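Local coordinates for proline iminopeptidase-related protein (Thermus thermophilus, PDB 2YYS) that is of unknown function but belongs to the peptidase S33 family of alpha/beta hydrolases, so it may act as a peptidase, at residues 225-231 with 253-257; 46-50 with 265-269; 82-86 with 111-116; 211-217 with 239-244. All coordinates share one frame; numbering follows the deposited sequence.

Contact 1: 225-231 with 253-257; sequences VGERDGT and AGHYL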
loop_
_atom_site.group_PDB
_atom_site.type_symbol
_atom_site.label_atom_id
_atom_site.label_comp_id
_atom_site.label_asym_id
_atom_site.label_seq_id
_atom_site.Cartn_x
_atom_site.Cartn_y
_atom_site.Cartn_z
ATOM N N VAL A 225 6.311 -4.729 8.812
ATOM C CA VAL A 225 4.951 -5.126 9.136
ATOM C C VAL A 225 4.735 -5.176 10.646
ATOM O O VAL A 225 5.661 -5.405 11.413
ATOM C CB VAL A 225 4.637 -6.495 8.477
ATOM C CG1 VAL A 225 5.489 -7.604 9.087
ATOM C CG2 VAL A 225 3.154 -6.833 8.562
ATOM N N GLY A 226 3.498 -4.969 11.070
ATOM C CA GLY A 226 3.167 -5.027 12.485
ATOM C C GLY A 226 2.866 -6.457 12.866
ATOM O O GLY A 226 2.155 -7.151 12.157
ATOM N N GLU A 227 3.404 -6.901 13.988
ATOM C CA GLU A 227 3.119 -8.244 14.502
ATOM C C GLU A 227 1.636 -8.524 14.697
ATOM O O GLU A 227 1.182 -9.669 14.561
ATOM C CB GLU A 227 3.815 -8.392 15.841
ATOM C CG GLU A 227 3.693 -9.742 16.503
ATOM C CD GLU A 227 4.275 -9.667 17.901
ATOM O OE1 GLU A 227 3.642 -8.989 18.780
ATOM O OE2 GLU A 227 5.394 -10.225 18.065
ATOM N N ARG A 228 0.894 -7.474 15.038
ATOM C CA ARG A 228 -0.546 -7.567 15.283
ATOM C C ARG A 228 -1.426 -7.024 14.160
ATOM O O ARG A 228 -2.604 -6.741 14.357
ATOM C CB ARG A 228 -0.861 -6.903 16.625
ATOM C CG ARG A 228 -0.173 -7.654 17.784
ATOM C CD ARG A 228 -0.520 -7.170 19.186
ATOM N NE ARG A 228 -1.937 -7.331 19.511
ATOM C CZ ARG A 228 -2.507 -6.910 20.646
ATOM N NH1 ARG A 228 -1.776 -6.313 21.587
ATOM N NH2 ARG A 228 -3.814 -7.082 20.845
ATOM N N ASP A 229 -0.849 -6.902 12.970
ATOM C CA ASP A 229 -1.602 -6.550 11.768
ATOM C C ASP A 229 -2.192 -7.839 11.212
ATOM O O ASP A 229 -1.525 -8.580 10.488
ATOM C CB ASP A 229 -0.674 -5.886 10.759
ATOM C CG ASP A 229 -1.384 -5.424 9.502
ATOM O OD1 ASP A 229 -2.602 -5.652 9.370
ATOM O OD2 ASP A 229 -0.777 -4.837 8.585
ATOM N N GLY A 230 -3.434 -8.125 11.597
ATOM C CA GLY A 230 -4.136 -9.299 11.121
ATOM C C GLY A 230 -4.511 -9.296 9.641
ATOM O O GLY A 230 -5.032 -10.303 9.168
ATOM N N THR A 231 -4.269 -8.191 8.927
ATOM C CA THR A 231 -4.444 -8.142 7.472
ATOM C C THR A 231 -3.192 -8.486 6.675
ATOM O O THR A 231 -3.268 -8.618 5.455
ATOM C CB THR A 231 -4.932 -6.757 6.991
ATOM O OG1 THR A 231 -3.886 -5.782 7.108
ATOM C CG2 THR A 231 -6.068 -6.229 7.832
ATOM N N ALA A 253 2.151 -3.743 17.011
ATOM C CA ALA A 253 1.765 -2.798 15.970
ATOM C C ALA A 253 0.814 -3.480 15.010
ATOM O O ALA A 253 0.916 -4.683 14.744
ATOM C CB ALA A 253 2.971 -2.280 15.252
ATOM N N GLY A 254 -0.134 -2.697 14.523
ATOM C CA GLY A 254 -1.124 -3.163 13.576
ATOM C C GLY A 254 -0.794 -2.656 12.185
ATOM O O GLY A 254 0.373 -2.456 11.848
ATOM N N HIS A 255 -1.837 -2.419 11.398
ATOM C CA HIS A 255 -1.717 -2.057 9.986
ATOM C C HIS A 255 -1.129 -0.663 9.768
ATOM O O HIS A 255 -0.323 -0.467 8.857
ATOM C CB HIS A 255 -3.091 -2.184 9.322
ATOM C CG HIS A 255 -3.054 -2.161 7.825
ATOM N ND1 HIS A 255 -2.252 -3.001 7.082
ATOM C CD2 HIS A 255 -3.733 -1.398 6.933
ATOM C CE1 HIS A 255 -2.435 -2.750 5.796
ATOM N NE2 HIS A 255 -3.327 -1.782 5.679
ATOM N N TYR A 256 -1.535 0.296 10.601
ATOM C CA TYR A 256 -0.917 1.616 10.623
ATOM C C TYR A 256 0.182 1.590 11.661
ATOM O O TYR A 256 0.094 2.156 12.743
ATOM C CB TYR A 256 -1.965 2.706 10.857
ATOM C CG TYR A 256 -2.950 2.703 9.730
ATOM C CD1 TYR A 256 -2.716 3.422 8.563
ATOM C CD2 TYR A 256 -4.071 1.909 9.785
ATOM C CE1 TYR A 256 -3.619 3.376 7.499
ATOM C CE2 TYR A 256 -4.960 1.848 8.744
ATOM C CZ TYR A 256 -4.743 2.583 7.609
ATOM O OH TYR A 256 -5.665 2.491 6.596
ATOM N N LEU A 257 1.252 0.911 11.292
ATOM C CA LEU A 257 2.242 0.511 12.266
ATOM C C LEU A 257 3.031 1.692 12.845
ATOM O O LEU A 257 3.504 1.617 13.984
ATOM C CB LEU A 257 3.112 -0.633 11.717
ATOM C CG LEU A 257 4.062 -0.416 10.544
ATOM C CD1 LEU A 257 4.955 -1.622 10.357
ATOM C CD2 LEU A 257 3.299 -0.174 9.245
HETATM O O HOH W 1 1.522 -3.701 9.533
#

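Contact 2: 46-50 with 265-269; sequences LQDYL and FEEAF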
loop_
_atom_site.group_PDB
_atom_site.type_symbol
_atom_site.label_atom_id
_atom_site.label_comp_id
_atom_site.label_asym_id
_atom_site.label_seq_id
_atom_site.Cartn_x
_atom_site.Cartn_y
_atom_site.Cartn_z
ATOM N N LEU A 46 4.696 9.065 7.067
ATOM C CA LEU A 46 6.014 8.815 6.485
ATOM C C LEU A 46 6.862 10.065 6.296
ATOM O O LEU A 46 8.090 9.974 6.368
ATOM C CB LEU A 46 5.881 8.080 5.143
ATOM C CG LEU A 46 5.130 6.745 5.180
ATOM C CD1 LEU A 46 5.095 6.112 3.806
ATOM C CD2 LEU A 46 5.738 5.770 6.186
ATOM N N GLN A 47 6.223 11.211 6.046
ATOM C CA GLN A 47 6.917 12.394 5.519
ATOM C C GLN A 47 8.077 12.879 6.402
ATOM O O GLN A 47 9.059 13.376 5.882
ATOM C CB GLN A 47 5.935 13.553 5.225
ATOM C CG GLN A 47 5.320 14.203 6.490
ATOM C CD GLN A 47 4.211 15.251 6.217
ATOM O OE1 GLN A 47 4.096 15.794 5.118
ATOM N NE2 GLN A 47 3.407 15.528 7.239
ATOM N N ASP A 48 7.966 12.727 7.719
ATOM C CA ASP A 48 9.025 13.160 8.647
ATOM C C ASP A 48 10.365 12.450 8.417
ATOM O O ASP A 48 11.416 12.971 8.787
ATOM C CB ASP A 48 8.615 12.914 10.106
ATOM C CG ASP A 48 7.502 13.829 10.578
ATOM O OD1 ASP A 48 7.279 14.920 9.995
ATOM O OD2 ASP A 48 6.795 13.515 11.551
ATOM N N TYR A 49 10.319 11.258 7.826
ATOM C CA TYR A 49 11.524 10.472 7.565
ATOM C C TYR A 49 12.071 10.647 6.153
ATOM O O TYR A 49 13.093 10.066 5.820
ATOM C CB TYR A 49 11.222 8.999 7.848
ATOM C CG TYR A 49 10.556 8.814 9.193
ATOM C CD1 TYR A 49 11.225 9.154 10.371
ATOM C CD2 TYR A 49 9.251 8.346 9.294
ATOM C CE1 TYR A 49 10.620 9.006 11.613
ATOM C CE2 TYR A 49 8.629 8.193 10.543
ATOM C CZ TYR A 49 9.323 8.521 11.696
ATOM O OH TYR A 49 8.718 8.371 12.927
ATOM N N LEU A 50 11.421 11.479 5.340
ATOM C CA LEU A 50 11.674 11.515 3.898
ATOM C C LEU A 50 12.189 12.862 3.371
ATOM O O LEU A 50 12.080 13.157 2.176
ATOM C CB LEU A 50 10.393 11.113 3.154
ATOM C CG LEU A 50 9.912 9.676 3.371
ATOM C CD1 LEU A 50 8.663 9.417 2.539
ATOM C CD2 LEU A 50 10.982 8.631 3.050
ATOM N N PHE A 265 9.083 2.046 14.561
ATOM C CA PHE A 265 8.890 2.255 13.131
ATOM C C PHE A 265 9.989 3.138 12.572
ATOM O O PHE A 265 10.545 2.853 11.519
ATOM C CB PHE A 265 7.535 2.872 12.805
ATOM C CG PHE A 265 7.334 3.103 11.330
ATOM C CD1 PHE A 265 6.904 2.075 10.512
ATOM C CD2 PHE A 265 7.633 4.331 10.758
ATOM C CE1 PHE A 265 6.743 2.274 9.163
ATOM C CE2 PHE A 265 7.466 4.540 9.401
ATOM C CZ PHE A 265 7.022 3.507 8.601
ATOM N N GLU A 266 10.302 4.205 13.294
ATOM C CA GLU A 266 11.328 5.144 12.871
ATOM C C GLU A 266 12.639 4.405 12.649
ATOM O O GLU A 266 13.310 4.603 11.647
ATOM C CB GLU A 266 11.525 6.231 13.923
ATOM C CG GLU A 266 12.815 7.025 13.736
ATOM C CD GLU A 266 12.883 8.272 14.597
ATOM O OE1 GLU A 266 12.325 8.276 15.702
ATOM O OE2 GLU A 266 13.517 9.246 14.166
ATOM N N GLU A 267 13.003 3.562 13.610
ATOM C CA GLU A 267 14.231 2.781 13.518
ATOM C C GLU A 267 14.204 1.836 12.299
ATOM O O GLU A 267 15.153 1.803 11.518
ATOM C CB GLU A 267 14.448 1.999 14.825
ATOM C CG GLU A 267 15.509 0.906 14.781
ATOM C CD GLU A 267 15.650 0.177 16.120
ATOM O OE1 GLU A 267 14.648 -0.405 16.624
ATOM O OE2 GLU A 267 16.769 0.189 16.672
ATOM N N ALA A 268 13.120 1.084 12.134
ATOM C CA ALA A 268 13.032 0.118 11.038
ATOM C C ALA A 268 12.942 0.815 9.685
ATOM O O ALA A 268 13.539 0.367 8.719
ATOM C CB ALA A 268 11.849 -0.811 11.233
ATOM N N PHE A 269 12.210 1.919 9.619
ATOM C CA PHE A 269 11.998 2.608 8.348
ATOM C C PHE A 269 13.291 3.273 7.881
ATOM O O PHE A 269 13.636 3.188 6.700
ATOM C CB PHE A 269 10.858 3.623 8.465
ATOM C CG PHE A 269 10.356 4.145 7.147
ATOM C CD1 PHE A 269 9.990 3.280 6.128
ATOM C CD2 PHE A 269 10.236 5.510 6.933
ATOM C CE1 PHE A 269 9.520 3.763 4.922
ATOM C CE2 PHE A 269 9.768 5.998 5.720
ATOM C CZ PHE A 269 9.403 5.122 4.719
#

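Contact 3: 82-86 with 111-116; sequences VEDTL and EVLRRF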
loop_
_atom_site.group_PDB
_atom_site.type_symbol
_atom_site.label_atom_id
_atom_site.label_comp_id
_atom_site.label_asym_id
_atom_site.label_seq_id
_atom_site.Cartn_x
_atom_site.Cartn_y
_atom_site.Cartn_z
ATOM N N VAL A 82 -0.462 -0.014 -12.337
ATOM C CA VAL A 82 0.958 -0.122 -12.591
ATOM C C VAL A 82 1.376 0.868 -13.667
ATOM O O VAL A 82 2.323 1.632 -13.493
ATOM C CB VAL A 82 1.302 -1.563 -13.005
ATOM C CG1 VAL A 82 2.695 -1.669 -13.610
ATOM C CG2 VAL A 82 1.172 -2.483 -11.794
ATOM N N GLU A 83 0.631 0.877 -14.759
ATOM C CA GLU A 83 0.961 1.706 -15.915
ATOM C C GLU A 83 0.806 3.194 -15.585
ATOM O O GLU A 83 1.626 4.018 -15.999
ATOM C CB GLU A 83 0.096 1.275 -17.109
ATOM C CG GLU A 83 0.579 -0.057 -17.701
ATOM C CD GLU A 83 -0.515 -0.913 -18.337
ATOM O OE1 GLU A 83 -0.328 -2.155 -18.426
ATOM O OE2 GLU A 83 -1.563 -0.360 -18.742
ATOM N N ASP A 84 -0.220 3.518 -14.792
ATOM C CA ASP A 84 -0.418 4.868 -14.290
ATOM C C ASP A 84 0.808 5.365 -13.550
ATOM O O ASP A 84 1.165 6.519 -13.653
ATOM C CB ASP A 84 -1.584 4.908 -13.301
ATOM C CG ASP A 84 -2.931 4.963 -13.973
ATOM O OD1 ASP A 84 -3.005 5.065 -15.222
ATOM O OD2 ASP A 84 -3.975 4.925 -13.295
ATOM N N THR A 85 1.441 4.489 -12.782
ATOM C CA THR A 85 2.580 4.902 -11.982
ATOM C C THR A 85 3.699 5.377 -12.915
ATOM O O THR A 85 4.299 6.422 -12.690
ATOM C CB THR A 85 3.047 3.758 -11.073
ATOM O OG1 THR A 85 1.953 3.315 -10.257
ATOM C CG2 THR A 85 4.093 4.245 -10.085
ATOM N N LEU A 86 3.961 4.608 -13.964
ATOM C CA LEU A 86 4.993 4.967 -14.937
ATOM C C LEU A 86 4.610 6.200 -15.734
ATOM O O LEU A 86 5.451 7.052 -15.965
ATOM C CB LEU A 86 5.278 3.816 -15.899
ATOM C CG LEU A 86 6.394 2.878 -15.460
ATOM C CD1 LEU A 86 7.740 3.595 -15.439
ATOM C CD2 LEU A 86 6.079 2.238 -14.079
ATOM N N GLU A 111 4.480 -5.412 -9.198
ATOM C CA GLU A 111 4.256 -5.414 -10.639
ATOM C C GLU A 111 5.013 -4.290 -11.350
ATOM O O GLU A 111 5.505 -4.495 -12.458
ATOM C CB GLU A 111 2.768 -5.342 -10.964
ATOM C CG GLU A 111 2.091 -6.690 -10.855
ATOM C CD GLU A 111 2.599 -7.652 -11.912
ATOM O OE1 GLU A 111 2.271 -7.444 -13.106
ATOM O OE2 GLU A 111 3.360 -8.581 -11.548
ATOM N N VAL A 112 5.120 -3.121 -10.721
ATOM C CA VAL A 112 5.943 -2.041 -11.272
ATOM C C VAL A 112 7.407 -2.496 -11.353
ATOM O O VAL A 112 8.049 -2.335 -12.379
ATOM C CB VAL A 112 5.827 -0.742 -10.452
ATOM C CG1 VAL A 112 6.939 0.235 -10.810
ATOM C CG2 VAL A 112 4.478 -0.084 -10.667
ATOM N N LEU A 113 7.933 -3.061 -10.274
ATOM C CA LEU A 113 9.304 -3.586 -10.286
ATOM C C LEU A 113 9.516 -4.648 -11.365
ATOM O O LEU A 113 10.510 -4.627 -12.077
ATOM C CB LEU A 113 9.673 -4.175 -8.931
ATOM C CG LEU A 113 9.979 -3.187 -7.813
ATOM C CD1 LEU A 113 9.906 -3.911 -6.476
ATOM C CD2 LEU A 113 11.329 -2.555 -8.001
ATOM N N ARG A 114 8.573 -5.568 -11.494
ATOM C CA ARG A 114 8.736 -6.681 -12.415
ATOM C C ARG A 114 8.796 -6.189 -13.858
ATOM O O ARG A 114 9.627 -6.647 -14.643
ATOM C CB ARG A 114 7.594 -7.674 -12.245
ATOM C CG ARG A 114 7.790 -8.977 -13.014
ATOM C CD ARG A 114 6.630 -9.942 -12.897
ATOM N NE ARG A 114 5.386 -9.401 -13.443
ATOM C CZ ARG A 114 5.068 -9.313 -14.740
ATOM N NH1 ARG A 114 5.899 -9.729 -15.690
ATOM N NH2 ARG A 114 3.900 -8.809 -15.095
ATOM N N ARG A 115 7.933 -5.234 -14.191
ATOM C CA ARG A 115 7.799 -4.769 -15.566
ATOM C C ARG A 115 8.743 -3.628 -15.917
ATOM O O ARG A 115 8.993 -3.387 -17.087
ATOM C CB ARG A 115 6.354 -4.339 -15.844
ATOM C CG ARG A 115 5.376 -5.483 -15.704
ATOM C CD ARG A 115 3.931 -5.101 -15.841
ATOM N NE ARG A 115 3.701 -4.367 -17.072
ATOM C CZ ARG A 115 2.592 -3.709 -17.366
ATOM N NH1 ARG A 115 1.571 -3.676 -16.518
ATOM N NH2 ARG A 115 2.502 -3.078 -18.528
ATOM N N PHE A 116 9.274 -2.922 -14.927
ATOM C CA PHE A 116 9.924 -1.636 -15.208
ATOM C C PHE A 116 11.275 -1.492 -14.493
ATOM O O PHE A 116 11.329 -1.318 -13.281
ATOM C CB PHE A 116 8.967 -0.479 -14.902
ATOM C CG PHE A 116 7.789 -0.428 -15.836
ATOM C CD1 PHE A 116 7.972 -0.106 -17.181
ATOM C CD2 PHE A 116 6.507 -0.753 -15.397
ATOM C CE1 PHE A 116 6.885 -0.084 -18.076
ATOM C CE2 PHE A 116 5.413 -0.732 -16.281
ATOM C CZ PHE A 116 5.608 -0.401 -17.620
#

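Contact 4: 211-217 with 239-244; sequences TPYLTPE and VASRLR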
loop_
_atom_site.group_PDB
_atom_site.type_symbol
_atom_site.label_atom_id
_atom_site.label_comp_id
_atom_site.label_asym_id
_atom_site.label_seq_id
_atom_site.Cartn_x
_atom_site.Cartn_y
_atom_site.Cartn_z
ATOM N N THR A 211 0.964 -14.586 -4.638
ATOM C CA THR A 211 2.091 -15.355 -4.093
ATOM C C THR A 211 3.004 -16.040 -5.119
ATOM O O THR A 211 4.227 -15.927 -4.996
ATOM C CB THR A 211 1.602 -16.418 -3.100
ATOM O OG1 THR A 211 0.825 -15.808 -2.065
ATOM C CG2 THR A 211 2.770 -17.061 -2.367
ATOM N N PRO A 212 2.461 -16.766 -6.097
ATOM C CA PRO A 212 3.323 -17.522 -7.030
ATOM C C PRO A 212 4.236 -16.643 -7.887
ATOM O O PRO A 212 5.226 -17.132 -8.408
ATOM C CB PRO A 212 2.326 -18.284 -7.926
ATOM C CG PRO A 212 1.015 -18.213 -7.236
ATOM C CD PRO A 212 1.033 -16.941 -6.420
ATOM N N TYR A 213 3.907 -15.363 -8.017
ATOM C CA TYR A 213 4.679 -14.438 -8.836
ATOM C C TYR A 213 5.839 -13.820 -8.058
ATOM O O TYR A 213 6.691 -13.154 -8.640
ATOM C CB TYR A 213 3.742 -13.388 -9.456
ATOM C CG TYR A 213 2.554 -14.053 -10.145
ATOM C CD1 TYR A 213 2.739 -14.862 -11.270
ATOM C CD2 TYR A 213 1.256 -13.922 -9.645
ATOM C CE1 TYR A 213 1.651 -15.507 -11.899
ATOM C CE2 TYR A 213 0.161 -14.562 -10.266
ATOM C CZ TYR A 213 0.373 -15.354 -11.394
ATOM O OH TYR A 213 -0.687 -15.996 -12.017
ATOM N N LEU A 214 5.895 -14.085 -6.754
ATOM C CA LEU A 214 7.009 -13.642 -5.915
ATOM C C LEU A 214 8.254 -14.525 -6.105
ATOM O O LEU A 214 8.239 -15.714 -5.785
ATOM C CB LEU A 214 6.615 -13.681 -4.444
ATOM C CG LEU A 214 5.356 -12.931 -4.025
ATOM C CD1 LEU A 214 5.038 -13.289 -2.572
ATOM C CD2 LEU A 214 5.537 -11.430 -4.212
ATOM N N THR A 215 9.326 -13.933 -6.615
ATOM C CA THR A 215 10.606 -14.619 -6.750
ATOM C C THR A 215 11.725 -13.680 -6.298
ATOM O O THR A 215 11.489 -12.481 -6.136
ATOM C CB THR A 215 10.851 -15.043 -8.219
ATOM O OG1 THR A 215 10.884 -13.883 -9.043
ATOM C CG2 THR A 215 9.692 -15.863 -8.779
ATOM N N PRO A 216 12.931 -14.211 -6.072
ATOM C CA PRO A 216 14.028 -13.391 -5.550
ATOM C C PRO A 216 14.301 -12.141 -6.376
ATOM O O PRO A 216 14.407 -12.181 -7.598
ATOM C CB PRO A 216 15.211 -14.359 -5.532
ATOM C CG PRO A 216 14.558 -15.694 -5.317
ATOM C CD PRO A 216 13.339 -15.620 -6.211
ATOM N N GLU A 217 14.368 -11.016 -5.680
ATOM C CA GLU A 217 14.558 -9.721 -6.308
ATOM C C GLU A 217 15.972 -9.233 -6.035
ATOM O O GLU A 217 16.390 -9.074 -4.875
ATOM C CB GLU A 217 13.532 -8.711 -5.763
ATOM C CG GLU A 217 13.689 -7.291 -6.306
ATOM C CD GLU A 217 13.726 -7.245 -7.813
ATOM O OE1 GLU A 217 12.717 -7.610 -8.430
ATOM O OE2 GLU A 217 14.772 -6.877 -8.391
ATOM N N VAL A 239 5.977 -13.524 1.987
ATOM C CA VAL A 239 6.372 -12.496 1.028
ATOM C C VAL A 239 7.862 -12.257 1.102
ATOM O O VAL A 239 8.555 -12.251 0.085
ATOM C CB VAL A 239 5.630 -11.158 1.274
ATOM C CG1 VAL A 239 6.168 -10.057 0.392
ATOM C CG2 VAL A 239 4.144 -11.332 1.020
ATOM N N ALA A 240 8.360 -12.057 2.312
ATOM C CA ALA A 240 9.761 -11.738 2.500
ATOM C C ALA A 240 10.650 -12.902 2.083
ATOM O O ALA A 240 11.691 -12.705 1.473
ATOM C CB ALA A 240 10.024 -11.375 3.937
ATOM N N SER A 241 10.246 -14.120 2.408
ATOM C CA SER A 241 11.110 -15.271 2.145
ATOM C C SER A 241 11.171 -15.594 0.636
ATOM O O SER A 241 12.229 -15.896 0.104
ATOM C CB SER A 241 10.705 -16.465 3.027
ATOM O OG SER A 241 9.947 -17.398 2.304
ATOM N N ARG A 242 10.059 -15.438 -0.070
ATOM C CA ARG A 242 10.037 -15.662 -1.521
ATOM C C ARG A 242 10.808 -14.581 -2.300
ATOM O O ARG A 242 11.481 -14.882 -3.288
ATOM C CB ARG A 242 8.592 -15.790 -2.016
ATOM C CG ARG A 242 7.916 -17.042 -1.502
ATOM C CD ARG A 242 6.413 -16.966 -1.402
ATOM N NE ARG A 242 5.915 -18.198 -0.814
ATOM C CZ ARG A 242 5.757 -19.351 -1.462
ATOM N NH1 ARG A 242 6.011 -19.441 -2.760
ATOM N NH2 ARG A 242 5.316 -20.419 -0.812
ATOM N N LEU A 243 10.738 -13.335 -1.822
ATOM C CA LEU A 243 11.447 -12.210 -2.429
ATOM C C LEU A 243 12.908 -12.139 -1.984
ATOM O O LEU A 243 13.711 -11.441 -2.597
ATOM C CB LEU A 243 10.755 -10.889 -2.065
ATOM C CG LEU A 243 9.349 -10.663 -2.601
ATOM C CD1 LEU A 243 8.748 -9.417 -1.969
ATOM C CD2 LEU A 243 9.384 -10.524 -4.121
ATOM N N ARG A 244 13.229 -12.890 -0.933
ATOM C CA ARG A 244 14.515 -12.841 -0.250
ATOM C C ARG A 244 14.801 -11.418 0.208
ATOM O O ARG A 244 15.869 -10.898 0.011
ATOM C CB ARG A 244 15.645 -13.421 -1.113
ATOM C CG ARG A 244 15.501 -14.923 -1.304
ATOM C CD ARG A 244 16.585 -15.595 -2.120
ATOM N NE ARG A 244 16.208 -16.982 -2.361
ATOM C CZ ARG A 244 16.917 -17.868 -3.044
ATOM N NH1 ARG A 244 16.450 -19.103 -3.164
ATOM N NH2 ARG A 244 18.065 -17.534 -3.618
HETATM O O HOH W 2 6.284 -17.543 -4.784
HETATM O O HOH W 3 14.966 -8.813 -2.403
#

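Contact 1: 225-231 with 253-257
Four donors hold the buried carboxylate of Asp-229, and one of them, the ring of His-255, comes from across the contact. His-255 ND1 donates to Asp-229 OD2 at 2.8 Å. The bond is fairly straight, 163° at the hydrogen. Asp-229 CG is anti to the backbone N (chi1 -177°), which carries the carboxylate to His-255. OD2 lies in the histidine ring plane, but the carboxylate is turned 63° from that ring. ND1 therefore meets the syn side of OD2 from somewhat out of the carboxylate plane. A water also donates to OD2, and it links Gly-226 N to Gly-254 O. OD1 serves Thr-231. The backbone N of Thr-231 closes an Asx turn from above the carboxylate plane, and Thr-231 OG1 donates to Asp-229 OD1 at 2.6 Å on the syn side. An alanine in place of Asp-229 would probably cost His-255 ND1 this carboxylate acceptor, hold the ring's rotation less firmly and undo the Asx turn.

A type I turn from Gly-226 to Asp-229 wraps round Ala-253 O, which accepts from Arg-228 N at 2.8 Å. Gly-226 CA lies 3.2 Å from Ala-253 O, and any side chain there would collide with that oxygen. Leu-257 CD1 packs on Val-225 C at 3.6 Å.

In alpha/beta hydrolases, loops at these places usually carry the acid and histidine of the catalytic triad, and this pair is consistent with that layout. The loops leave the neighbouring parallel strands 221-226 and 247-250. The His-255 ring meets His-102, ending strand 97-102, Trp-128, and Met-171 of helix 163-171.

Contact 2: 46-50 with 265-269
Leu-46, Tyr-49 and Leu-50 pack against Phe-265, Glu-266 and Phe-269 of helix 262-274, a late helix of the alpha/beta hydrolase fold that lies against the central sheet. The first three residues lie in 46-50, between helix 40-46 and strand 54-58.

Leu-46 CD2 touches both phenylalanines. It meets Phe-265 CZ at 3.5 Å and lies over one face of the Phe-269 ring, offset toward its rim, 4.0 Å from Phe-269 CZ. Leu-50 CD2 comes to Phe-269 CE2 at 3.9 Å.

Tyr-49 fills the outer side. Its CB meets the edge of the Phe-269 ring, 3.7 Å from Phe-269 CD2. Its ring then runs along the helix, and Tyr-49 CE2 abuts the edge of Phe-265. Tyr-49 CE1 rests on the aliphatic part of Glu-266, 3.6 Å from Glu-266 CG. The glutamate has CG anti to its backbone N (chi1 165°), which lays this methylene beside the tyrosine.

Leu-100 and Leu-224 of the sheet lie beneath Phe-269. No hydrogen bond crosses between the segments. Their cohesion rests on hydrophobic burial and on the fit of methyl groups to rings.

Contact 3: 82-86 with 111-116
Leu-86 sits squarely over one face of the Phe-116 ring. Its CG is 3.5 Å from the ring centroid and close to the normal, a CH-pi contact. Leu-86 CD2 presses still closer to the rim, 3.3 Å from Phe-116 CD2. The leucine chi1 of -91° is far from a staggered value, consistent with tight packing. Val-82 takes a different side of the same ring: its CG1 lies at the edge, 3.9 Å from Phe-116 CE2. The other branch, Val-82 CG2, touches Glu-111 CB at 3.4 Å. Val-82 and Val-112 lie alongside, pointing opposite ways, with Val-82 CG1 against Val-112 CG2 at 3.8 Å.

These residues join helices 78-91 and 105-115; the axes of the segments 82-86 and 111-115 come within 9.9 Å and cross at -69°. Both helices belong to the alpha/beta hydrolase fold and pack on its central sheet, where Leu-86 touches Phe-97 and Val-112 touches Leu-99 of strand 97-102.

A salt bridge closes the outer side. Arg-115 grips Glu-83 end-on, with NH1 and NH2 both on OE1, the latter at 3.0 Å. OE1 lies in the guanidinium plane, while the carboxylate stands 84° to it and is met on its anti side. A lysine in place of Glu-83 would probably set a like charge against Arg-115 and leave its guanidinium without this carboxylate. Phe-116 CE2 lies over one face of the guanidinium, toward its rim.

Contact 4: 211-217 with 239-244
Arg-242 NH1, Thr-211 O and Leu-214 O grip one water between them. The water donates to Thr-211 O at 2.6 Å and to Leu-214 O, and it accepts from Arg-242 NH1 in the guanidinium plane. It thus ties the loop before strand 221-226 to the last turn of helix 236-243. That helix is the connection of a beta-alpha-beta crossover between the parallel strands 221-226 and 247-250. It ends in a Schellman motif, with Arg-244 at positive phi.

The end of the helix supplies the one direct hydrogen bond of the contact. Glu-217 N donates to Leu-243 O at 3.2 Å, nearly straight at the hydrogen (167°) but tilted from the carbonyl plane. Pro-216 CA points a C-H at the same oxygen.

Leu-214 is the apolar centre. Its CB lies against Arg-242 CB at 3.8 Å. Its two methyls part: CD1 goes to Val-239, and CD2 meets Leu-243 CD2 at 4.0 Å. Leu-110 of helix 105-115 touches both leucines from beyond the contact.

Two arginines lie over small groups of the loop. Thr-211 CG2, anti to the backbone N, covers one face of the Arg-242 guanidinium, whose NE is paired with Glu-238. Pro-216 CG sits over one face of the Arg-244 guanidinium, 3.6 Å from Arg-244 NE.

In the fold
Contacts 1, 2 and 3 are mostly buried; contact 4 is half exposed, the outermost of the set. Contacts 1 and 2 touch through Leu-257 CG and Phe-265 CD1, 3.8 Å apart. Contacts 1 and 4 share a crossover: strand 221-226 runs into contact 1, and helix 236-243 carries one side of contact 4. Contacts 2 and 3 both pack on strand 97-102, one through Leu-100 and the other through Leu-99. Contacts 3 and 4 come within about 5 Å at their nearest atoms. Chemistry follows place. Contact 1, at the strand ends, is mainly polar. Contact 2 is apolar. Contact 3 adds a salt bridge at its rim, and contact 4 joins water and backbone bonds to leucine packing.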